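Local coordinates for hypothetical protein (Staphylococcus aureus subsp. aureus, PDB 2IL5), which is of unknown function but belongs to the family of Activator of Hsp90 ATPase homolog 1-like proteins, within the Bet v 1-like clan, at residues A[31-36]-A[120-125]; A[79-84]-A[88-93]. All coordinates share one frame; numbering follows the deposited sequence.

Interactions 1 and 2 lie about 8 Å apart, centre to centre, against one antiparallel sheet. Along the chain, segment 31-36, which starts on helix 26-32, comes first, then the hairpin pair 79-84 and 88-93, and finally 120-125 on strand 118-128, so interaction 2 falls in the part of the chain that interaction 1 brackets. The two meet through W33 and T34: the W33 ring packs on M92, its backbone oxygen takes a weak hydrogen bond from Y81 OH, and the T34 methyl lies on L84 and V90. W33 and T34 are thereby packed against the hairpin, and W33 also against strand 118-128, making it the buried residue common to both contacts.

Interaction 1 (A[31-36]-A[120-125]); sequences EAWTKK and MLFYYR
The indole of W33 reaches across to strand 118-128 and meets two of its side chains, M120 and F122, at about right angles to each. M120, a selenomethionine, brings its SE atom to the edge of the indole, near the ring plane and 3.7 Å from W33 NE1. SE lies 4.8 Å from the centroid of the five-membered ring and 76° off its normal, so this is an edge-on Met-aromatic contact. M120 has CG anti to the backbone N (chi1 -176°) and stays extended through chi2, which carries the heavy atom far enough from the strand to reach the ring. At the other end of the indole, W33 CH2 touches F122 obliquely, 3.8 Å from CD1 and 3.9 Å from CE1. Large, water-averse side chains suit this place because all three residues are buried. The cost is polar: W33 NE1 is enclosed with no hydrogen-bonding partner in the model, and a polarisable selenium is its neighbour instead. F110, W42 and F158 add further aromatic rings around this group.

The opposite face of the strand, where Y123 and R125 stand partly exposed, takes no part in the packing against 31-36. R125 NH1 donates to Y123 OH at 3.0 Å, with the hydroxyl in the guanidinium plane. Amphipathic residues fit such a surface: Y123 OH also hydrogen-bonds E15, so the polar ends are tied to one another and to neighbouring strand 12-22. The inward rings belong to the core between a curved antiparallel sheet and the long helix 136-166, characteristic of the helix-grip fold of Bet v 1-like proteins.

Interaction 2 (A[79-84]-A[88-93]); sequences GIYESL and EYVKMT
Strands 79-84 and 89-93 run antiparallel, their axes 4.5 Å apart at closest and their directions 153° apart, and the ladder between them is broken by a classic beta bulge at E82 and S83. Both residues point their N-H groups at a single acceptor, K91 O, with E82 N at 2.7 Å and S83 N at 3.0 Å. K91 N returns a bond to S83 O, while T93 N donates to I80 O. Beyond the bulge, T93 OG1 accepts from I80 N at 3.1 Å and itself donates to G95 O; its chi1 of 79° turns the hydroxyl across to the I80 N-H. G79, with no side chain, lets its CA lie close to T93.

On the face bearing Y81, L84, V90 and M92 the residues are apolar or aromatic, as suits a face turned to the core. M92, a selenomethionine, lies beside Y81 and points the same way; its CE comes 4.0 Å from Y81 CE1, and SE meets the ring obliquely. V90 CG1 approaches the edge of the Y81 ring, whereas V90 CG2 packs on L84 CD2, 4.1 Å away.

The other side is polar. S83 and K91 pair closely through their CB atoms, a small side chain beside a long one. E82 OE1 and K91 NZ are too distant for a salt bridge, but a water accepts from K91 NZ and donates to E82 OE1 at 2.7 Å; K91 also forms a salt bridge with E107. Such a two-faced, bulged beta hairpin is consistent with the curved sheet of the Bet v 1-like fold.

Interaction 1 (A[31-36]-A[120-125])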
loop_
_atom_site.group_PDB
_atom_site.type_symbol
_atom_site.label_atom_id
_atom_site.label_comp_id
_atom_site.label_asym_id
_atom_site.label_seq_id
_atom_site.Cartn_x
_atom_site.Cartn_y
_atom_site.Cartn_z
ATOM N N GLU A 31 3.982 4.235 12.502
ATOM C CA GLU A 31 2.639 4.459 13.019
ATOM C C GLU A 31 1.577 4.677 11.918
ATOM O O GLU A 31 0.452 4.154 12.026
ATOM C CB GLU A 31 2.649 5.649 13.984
ATOM C CG GLU A 31 1.368 5.808 14.822
ATOM C CD GLU A 31 1.439 6.958 15.872
ATOM O OE1 GLU A 31 1.696 8.133 15.519
ATOM O OE2 GLU A 31 1.210 6.673 17.061
ATOM N N ALA A 32 1.922 5.444 10.877
ATOM C CA ALA A 32 1.002 5.714 9.747
ATOM C C ALA A 32 0.431 4.442 9.127
ATOM O O ALA A 32 -0.714 4.443 8.657
ATOM C CB ALA A 32 1.706 6.551 8.685
ATOM N N TRP A 33 1.236 3.361 9.182
ATOM C CA TRP A 33 1.000 2.077 8.529
ATOM C C TRP A 33 0.259 1.115 9.423
ATOM O O TRP A 33 -0.203 0.079 8.958
ATOM C CB TRP A 33 2.328 1.396 8.099
ATOM C CG TRP A 33 2.934 1.965 6.802
ATOM C CD1 TRP A 33 3.753 3.079 6.681
ATOM C CD2 TRP A 33 2.780 1.440 5.473
ATOM N NE1 TRP A 33 4.113 3.262 5.357
ATOM C CE2 TRP A 33 3.525 2.279 4.596
ATOM C CE3 TRP A 33 2.082 0.346 4.928
ATOM C CZ2 TRP A 33 3.594 2.042 3.195
ATOM C CZ3 TRP A 33 2.141 0.124 3.521
ATOM C CH2 TRP A 33 2.881 0.967 2.685
ATOM N N THR A 34 0.164 1.453 10.705
ATOM C CA THR A 34 -0.223 0.448 11.700
ATOM C C THR A 34 -1.250 0.960 12.666
ATOM O O THR A 34 -1.672 0.240 13.576
ATOM C CB THR A 34 1.000 -0.114 12.492
ATOM O OG1 THR A 34 1.704 0.964 13.086
ATOM C CG2 THR A 34 1.932 -0.926 11.572
ATOM N N LYS A 35 -1.646 2.207 12.461
ATOM C CA LYS A 35 -2.747 2.781 13.199
ATOM C C LYS A 35 -3.965 3.075 12.352
ATOM O O LYS A 35 -3.918 3.901 11.432
ATOM C CB LYS A 35 -2.300 4.039 13.940
ATOM C CG LYS A 35 -2.276 3.838 15.442
ATOM C CD LYS A 35 -3.724 3.537 15.938
ATOM C CE LYS A 35 -4.684 4.740 15.727
ATOM N NZ LYS A 35 -6.147 4.376 15.650
ATOM N N LYS A 36 -5.064 2.411 12.709
ATOM C CA LYS A 36 -6.376 2.523 12.048
ATOM C C LYS A 36 -6.842 3.935 11.674
ATOM O O LYS A 36 -7.232 4.199 10.533
ATOM C CB LYS A 36 -7.431 1.902 12.951
ATOM C CG LYS A 36 -8.554 1.248 12.218
ATOM C CD LYS A 36 -9.846 1.455 12.929
ATOM C CE LYS A 36 -9.853 0.778 14.264
ATOM N NZ LYS A 36 -10.835 1.438 15.132
HETATM N N MSE A 120 12.312 5.369 3.891
HETATM C CA MSE A 120 11.280 4.383 3.722
HETATM C C MSE A 120 11.471 3.710 2.391
HETATM O O MSE A 120 11.434 4.361 1.347
HETATM C CB MSE A 120 9.901 5.010 3.825
HETATM C CG MSE A 120 8.759 3.997 3.751
HETATM SE SE MSE A 120 6.993 4.836 3.633
HETATM C CE MSE A 120 6.880 5.239 1.755
ATOM N N LEU A 121 11.680 2.389 2.465
ATOM C CA LEU A 121 11.861 1.528 1.315
ATOM C C LEU A 121 10.644 0.580 1.129
ATOM O O LEU A 121 10.366 -0.335 1.934
ATOM C CB LEU A 121 13.188 0.780 1.398
ATOM C CG LEU A 121 14.437 1.666 1.586
ATOM C CD1 LEU A 121 15.649 0.847 2.029
ATOM C CD2 LEU A 121 14.732 2.447 0.298
ATOM N N PHE A 122 9.923 0.854 0.050
ATOM C CA PHE A 122 8.666 0.192 -0.237
ATOM C C PHE A 122 8.827 -0.751 -1.419
ATOM O O PHE A 122 9.306 -0.340 -2.478
ATOM C CB PHE A 122 7.557 1.267 -0.485
ATOM C CG PHE A 122 6.252 0.708 -1.076
ATOM C CD1 PHE A 122 5.255 0.195 -0.242
ATOM C CD2 PHE A 122 6.017 0.744 -2.479
ATOM C CE1 PHE A 122 4.058 -0.259 -0.788
ATOM C CE2 PHE A 122 4.833 0.275 -3.045
ATOM C CZ PHE A 122 3.840 -0.208 -2.210
ATOM N N TYR A 123 8.401 -1.997 -1.240
ATOM C CA TYR A 123 8.374 -2.979 -2.326
ATOM C C TYR A 123 6.956 -3.514 -2.502
ATOM O O TYR A 123 6.319 -3.814 -1.525
ATOM C CB TYR A 123 9.311 -4.148 -1.983
ATOM C CG TYR A 123 9.121 -5.357 -2.877
ATOM C CD1 TYR A 123 9.712 -5.420 -4.127
ATOM C CD2 TYR A 123 8.345 -6.449 -2.461
ATOM C CE1 TYR A 123 9.568 -6.572 -4.965
ATOM C CE2 TYR A 123 8.204 -7.582 -3.263
ATOM C CZ TYR A 123 8.827 -7.633 -4.531
ATOM O OH TYR A 123 8.656 -8.728 -5.361
ATOM N N TYR A 124 6.487 -3.653 -3.734
ATOM C CA TYR A 124 5.180 -4.195 -4.013
ATOM C C TYR A 124 5.255 -5.171 -5.173
ATOM O O TYR A 124 5.917 -4.885 -6.183
ATOM C CB TYR A 124 4.244 -3.054 -4.355
ATOM C CG TYR A 124 2.890 -3.370 -4.992
ATOM C CD1 TYR A 124 1.773 -3.699 -4.213
ATOM C CD2 TYR A 124 2.717 -3.262 -6.389
ATOM C CE1 TYR A 124 0.504 -3.911 -4.794
ATOM C CE2 TYR A 124 1.471 -3.509 -6.997
ATOM C CZ TYR A 124 0.371 -3.810 -6.204
ATOM O OH TYR A 124 -0.843 -4.045 -6.835
ATOM N N ARG A 125 4.559 -6.299 -5.023
ATOM C CA ARG A 125 4.477 -7.327 -6.065
ATOM C C ARG A 125 3.013 -7.650 -6.393
ATOM O O ARG A 125 2.209 -7.887 -5.493
ATOM C CB ARG A 125 5.205 -8.575 -5.641
ATOM C CG ARG A 125 5.444 -9.478 -6.813
ATOM C CD ARG A 125 6.175 -10.746 -6.490
ATOM N NE ARG A 125 5.667 -11.541 -5.385
ATOM C CZ ARG A 125 6.246 -11.621 -4.174
ATOM N NH1 ARG A 125 7.306 -10.879 -3.843
ATOM N NH2 ARG A 125 5.740 -12.414 -3.261
#

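Interaction 2 (A[79-84]-A[88-93])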
loop_
_atom_site.group_PDB
_atom_site.type_symbol
_atom_site.label_atom_id
_atom_site.label_comp_id
_atom_site.label_asym_id
_atom_site.label_seq_id
_atom_site.Cartn_x
_atom_site.Cartn_y
_atom_site.Cartn_z
ATOM N N GLY A 79 -6.944 -7.604 3.513
ATOM C CA GLY A 79 -5.697 -8.329 3.521
ATOM C C GLY A 79 -5.295 -8.643 4.933
ATOM O O GLY A 79 -6.080 -8.515 5.894
ATOM N N ILE A 80 -4.033 -9.005 5.051
ATOM C CA ILE A 80 -3.468 -9.574 6.262
ATOM C C ILE A 80 -2.140 -8.913 6.580
ATOM O O ILE A 80 -1.346 -8.654 5.675
ATOM C CB ILE A 80 -3.231 -11.126 6.065
ATOM C CG1 ILE A 80 -4.546 -11.891 6.028
ATOM C CG2 ILE A 80 -2.378 -11.683 7.159
ATOM C CD1 ILE A 80 -5.369 -11.681 7.240
ATOM N N TYR A 81 -1.876 -8.666 7.858
ATOM C CA TYR A 81 -0.522 -8.346 8.263
ATOM C C TYR A 81 0.267 -9.640 8.395
ATOM O O TYR A 81 -0.151 -10.548 9.080
ATOM C CB TYR A 81 -0.527 -7.598 9.569
ATOM C CG TYR A 81 -1.093 -6.228 9.437
ATOM C CD1 TYR A 81 -0.304 -5.198 8.916
ATOM C CD2 TYR A 81 -2.442 -5.958 9.788
ATOM C CE1 TYR A 81 -0.801 -3.928 8.797
ATOM C CE2 TYR A 81 -2.962 -4.703 9.648
ATOM C CZ TYR A 81 -2.122 -3.677 9.154
ATOM O OH TYR A 81 -2.573 -2.390 9.007
ATOM N N GLU A 82 1.378 -9.762 7.691
ATOM C CA GLU A 82 2.155 -10.971 7.831
ATOM C C GLU A 82 3.302 -10.753 8.820
ATOM O O GLU A 82 3.629 -11.608 9.597
ATOM C CB GLU A 82 2.656 -11.476 6.475
ATOM C CG GLU A 82 1.528 -11.571 5.500
ATOM C CD GLU A 82 1.649 -12.698 4.535
ATOM O OE1 GLU A 82 1.963 -12.387 3.362
ATOM O OE2 GLU A 82 1.421 -13.872 4.930
ATOM N N SER A 83 3.868 -9.568 8.796
ATOM C CA SER A 83 5.030 -9.279 9.569
ATOM C C SER A 83 4.940 -7.835 10.040
ATOM O O SER A 83 4.662 -6.933 9.249
ATOM C CB SER A 83 6.269 -9.511 8.716
ATOM O OG SER A 83 7.405 -9.472 9.546
ATOM N N LEU A 84 5.132 -7.649 11.352
ATOM C CA LEU A 84 5.095 -6.335 12.021
ATOM C C LEU A 84 6.287 -6.255 12.968
ATOM O O LEU A 84 6.276 -6.824 14.066
ATOM C CB LEU A 84 3.795 -6.174 12.833
ATOM C CG LEU A 84 2.510 -6.017 12.005
ATOM C CD1 LEU A 84 1.289 -6.156 12.838
ATOM C CD2 LEU A 84 2.493 -4.668 11.267
ATOM N N GLU A 88 10.172 -0.620 12.165
ATOM C CA GLU A 88 11.174 -1.253 11.316
ATOM C C GLU A 88 10.616 -1.883 10.036
ATOM O O GLU A 88 11.198 -1.745 8.952
ATOM C CB GLU A 88 11.953 -2.297 12.137
ATOM C CG GLU A 88 13.108 -2.905 11.403
ATOM C CD GLU A 88 13.860 -3.974 12.195
ATOM O OE1 GLU A 88 13.820 -3.955 13.457
ATOM O OE2 GLU A 88 14.520 -4.819 11.536
ATOM N N TYR A 89 9.500 -2.587 10.138
ATOM C CA TYR A 89 9.125 -3.427 9.012
ATOM C C TYR A 89 7.711 -3.841 9.069
ATOM O O TYR A 89 7.241 -4.363 10.078
ATOM C CB TYR A 89 10.057 -4.651 8.907
ATOM C CG TYR A 89 9.859 -5.569 7.707
ATOM C CD1 TYR A 89 9.980 -5.103 6.396
ATOM C CD2 TYR A 89 9.621 -6.937 7.894
ATOM C CE1 TYR A 89 9.804 -5.970 5.283
ATOM C CE2 TYR A 89 9.467 -7.810 6.809
ATOM C CZ TYR A 89 9.557 -7.319 5.515
ATOM O OH TYR A 89 9.411 -8.204 4.462
ATOM N N VAL A 90 7.036 -3.580 7.960
ATOM C CA VAL A 90 5.714 -4.123 7.714
ATOM C C VAL A 90 5.718 -4.972 6.410
ATOM O O VAL A 90 6.141 -4.502 5.349
ATOM C CB VAL A 90 4.617 -2.990 7.622
ATOM C CG1 VAL A 90 3.243 -3.595 7.357
ATOM C CG2 VAL A 90 4.573 -2.141 8.875
ATOM N N LYS A 91 5.310 -6.232 6.539
ATOM C CA LYS A 91 4.915 -7.097 5.417
ATOM C C LYS A 91 3.416 -7.376 5.531
ATOM O O LYS A 91 2.928 -7.867 6.559
ATOM C CB LYS A 91 5.685 -8.404 5.403
ATOM C CG LYS A 91 5.422 -9.318 4.197
ATOM C CD LYS A 91 6.309 -10.610 4.370
ATOM C CE LYS A 91 6.061 -11.730 3.353
ATOM N NZ LYS A 91 5.734 -11.138 1.976
HETATM N N MSE A 92 2.688 -7.019 4.482
HETATM C CA MSE A 92 1.272 -7.194 4.456
HETATM C C MSE A 92 0.823 -7.648 3.061
HETATM O O MSE A 92 1.587 -7.536 2.076
HETATM C CB MSE A 92 0.561 -5.906 4.923
HETATM C CG MSE A 92 0.761 -4.705 4.046
HETATM SE SE MSE A 92 0.191 -3.054 4.804
HETATM C CE MSE A 92 -1.689 -3.490 4.962
ATOM N N THR A 93 -0.387 -8.212 3.001
ATOM C CA THR A 93 -1.053 -8.486 1.737
ATOM C C THR A 93 -2.143 -7.453 1.370
ATOM O O THR A 93 -2.773 -6.789 2.243
ATOM C CB THR A 93 -1.676 -9.887 1.644
ATOM O OG1 THR A 93 -2.924 -9.914 2.335
ATOM C CG2 THR A 93 -0.757 -10.967 2.167
HETATM O O HOH W 1 2.965 -10.200 2.049
#